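Local coordinates for protein DNA-binding response regulator, merR family (Colwellia psychrerythraea, PDB 3CNB) that probably acts as a DNA-binding response regulator, this chain being its CheY-like receiver domain, which is predicted to be phosphorylated on an aspartate, at residues D48-V53 / H74-T79. Numbering follows the deposited sequence.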
loop_
_atom_site.group_PDB
_atom_site.type_symbol
_atom_site.label_atom_id
_atom_site.label_comp_id
_atom_site.label_asym_id
_atom_site.label_seq_id
_atom_site.Cartn_x
_atom_site.Cartn_y
_atom_site.Cartn_z
ATOM N N ASP A 48 -0.953 0.625 -14.001
ATOM C CA ASP A 48 -2.190 0.853 -14.718
ATOM C C ASP A 48 -3.311 1.198 -13.746
ATOM O O ASP A 48 -3.986 2.226 -13.910
ATOM C CB ASP A 48 -2.518 -0.400 -15.554
ATOM C CG ASP A 48 -3.802 -0.266 -16.340
ATOM O OD1 ASP A 48 -4.149 0.851 -16.766
ATOM O OD2 ASP A 48 -4.479 -1.295 -16.526
ATOM N N LEU A 49 -3.468 0.361 -12.714
ATOM C CA LEU A 49 -4.520 0.520 -11.709
ATOM C C LEU A 49 -4.346 1.759 -10.822
ATOM O O LEU A 49 -5.330 2.325 -10.367
ATOM C CB LEU A 49 -4.655 -0.744 -10.883
ATOM C CG LEU A 49 -5.673 -1.788 -11.393
ATOM C CD1 LEU A 49 -5.559 -2.066 -12.864
ATOM C CD2 LEU A 49 -5.572 -3.096 -10.611
ATOM N N LEU A 50 -3.109 2.222 -10.639
ATOM C CA LEU A 50 -2.865 3.546 -10.043
ATOM C C LEU A 50 -3.790 4.603 -10.630
ATOM O O LEU A 50 -4.337 5.433 -9.911
ATOM C CB LEU A 50 -1.436 3.991 -10.314
ATOM C CG LEU A 50 -0.530 4.647 -9.268
ATOM C CD1 LEU A 50 0.523 5.472 -9.969
ATOM C CD2 LEU A 50 -1.254 5.492 -8.237
ATOM N N HIS A 51 -3.939 4.586 -11.951
ATOM C CA HIS A 51 -4.770 5.564 -12.641
ATOM C C HIS A 51 -6.241 5.175 -12.665
ATOM O O HIS A 51 -7.101 6.012 -12.387
ATOM C CB HIS A 51 -4.236 5.795 -14.049
ATOM C CG HIS A 51 -2.844 6.336 -14.065
ATOM N ND1 HIS A 51 -2.574 7.680 -13.961
ATOM C CD2 HIS A 51 -1.641 5.714 -14.137
ATOM C CE1 HIS A 51 -1.266 7.867 -13.978
ATOM N NE2 HIS A 51 -0.677 6.692 -14.080
ATOM N N THR A 52 -6.539 3.919 -12.984
ATOM C CA THR A 52 -7.935 3.536 -13.285
ATOM C C THR A 52 -8.822 3.357 -12.036
ATOM O O THR A 52 -10.042 3.529 -12.092
ATOM C CB THR A 52 -8.020 2.270 -14.156
ATOM O OG1 THR A 52 -7.436 1.164 -13.463
ATOM C CG2 THR A 52 -7.294 2.465 -15.472
ATOM N N VAL A 53 -8.195 2.992 -10.924
ATOM C CA VAL A 53 -8.885 2.733 -9.667
ATOM C C VAL A 53 -8.966 4.043 -8.870
ATOM O O VAL A 53 -9.873 4.224 -8.063
ATOM C CB VAL A 53 -8.141 1.587 -8.912
ATOM C CG1 VAL A 53 -8.449 1.545 -7.435
ATOM C CG2 VAL A 53 -8.427 0.234 -9.590
ATOM N N HIS A 74 8.202 6.801 -4.439
ATOM C CA HIS A 74 8.668 8.131 -4.789
ATOM C C HIS A 74 7.842 8.742 -5.918
ATOM O O HIS A 74 7.386 9.885 -5.796
ATOM C CB HIS A 74 10.143 8.070 -5.178
ATOM C CG HIS A 74 10.737 9.401 -5.504
ATOM N ND1 HIS A 74 10.543 10.514 -4.715
ATOM C CD2 HIS A 74 11.541 9.790 -6.519
ATOM C CE1 HIS A 74 11.195 11.536 -5.238
ATOM N NE2 HIS A 74 11.815 11.121 -6.328
ATOM N N ARG A 75 7.615 7.981 -6.993
ATOM C CA ARG A 75 6.745 8.445 -8.108
ATOM C C ARG A 75 5.326 8.785 -7.670
ATOM O O ARG A 75 4.765 9.755 -8.160
ATOM C CB ARG A 75 6.698 7.428 -9.275
ATOM C CG ARG A 75 5.767 7.806 -10.458
ATOM C CD ARG A 75 4.396 7.096 -10.371
ATOM N NE ARG A 75 3.467 7.527 -11.422
ATOM C CZ ARG A 75 2.546 8.479 -11.295
ATOM N NH1 ARG A 75 2.389 9.118 -10.144
ATOM N NH2 ARG A 75 1.766 8.789 -12.320
ATOM N N ILE A 76 4.731 7.974 -6.791
ATOM C CA ILE A 76 3.370 8.259 -6.296
ATOM C C ILE A 76 3.340 9.577 -5.515
ATOM O O ILE A 76 2.517 10.451 -5.784
ATOM C CB ILE A 76 2.775 7.117 -5.413
ATOM C CG1 ILE A 76 2.461 5.886 -6.272
ATOM C CG2 ILE A 76 1.471 7.609 -4.667
ATOM C CD1 ILE A 76 2.397 4.563 -5.517
ATOM N N LYS A 77 4.259 9.714 -4.566
ATOM C CA LYS A 77 4.210 10.833 -3.616
ATOM C C LYS A 77 4.778 12.156 -4.145
ATOM O O LYS A 77 4.584 13.200 -3.522
ATOM C CB LYS A 77 4.883 10.429 -2.282
ATOM C CG LYS A 77 4.154 9.285 -1.550
ATOM C CD LYS A 77 2.743 9.696 -1.127
ATOM C CE LYS A 77 2.727 10.783 -0.034
ATOM N NZ LYS A 77 1.320 10.978 0.430
ATOM N N SER A 78 5.469 12.130 -5.285
ATOM C CA SER A 78 6.060 13.357 -5.841
ATOM C C SER A 78 5.355 13.887 -7.097
ATOM O O SER A 78 5.800 14.878 -7.682
ATOM C CB SER A 78 7.542 13.172 -6.154
ATOM O OG SER A 78 7.725 12.130 -7.104
ATOM N N THR A 79 4.269 13.239 -7.504
ATOM C CA THR A 79 3.517 13.636 -8.696
ATOM C C THR A 79 2.205 14.215 -8.220
ATOM O O THR A 79 1.508 13.572 -7.432
ATOM C CB THR A 79 3.271 12.421 -9.630
ATOM O OG1 THR A 79 4.528 11.842 -9.998
ATOM C CG2 THR A 79 2.503 12.788 -10.910
#
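In the CheY-like receiver fold, helices flank a parallel sheet, and here the C-terminal parts of helices 43-52 and 69-77 meet through Leu50, His51, Arg75 and Ile76. The backbones stay well apart, 8.7 Å between Leu50 CA and Ile76 CA, and side chains alone meet. Leu50, buried, sets CD1 over the centre of one guanidinium face of Arg75, 3.9 Å from CZ; a branched apolar side chain suits this flat, delocalised surface. The same CD1 lies 4.2 Å from CG1 of Ile76, apolar as its buried place requires, which packs on Val87 and Ile85 and so ties helix 69-77 to strand 86-91 and the loop before it, where Ile85 also meets Leu50. Arg75 starts with CG anti to its own N (chi1 178°), then bends at chi2 (-99°), which carries the guanidinium across to helix 43-52. There its NH2 comes up obliquely to the CE1/NE2 side of His51, 3.6 Å from CE1, the planes 71° apart; a polar histidine suits this exposed end. With an alanine at Arg75, Leu50 CD1 is likely to lose the flat group it packs against, and His51 its partner. The contact therefore rests on van der Waals packing, the arginine spanning from buried leucine to exposed histidine.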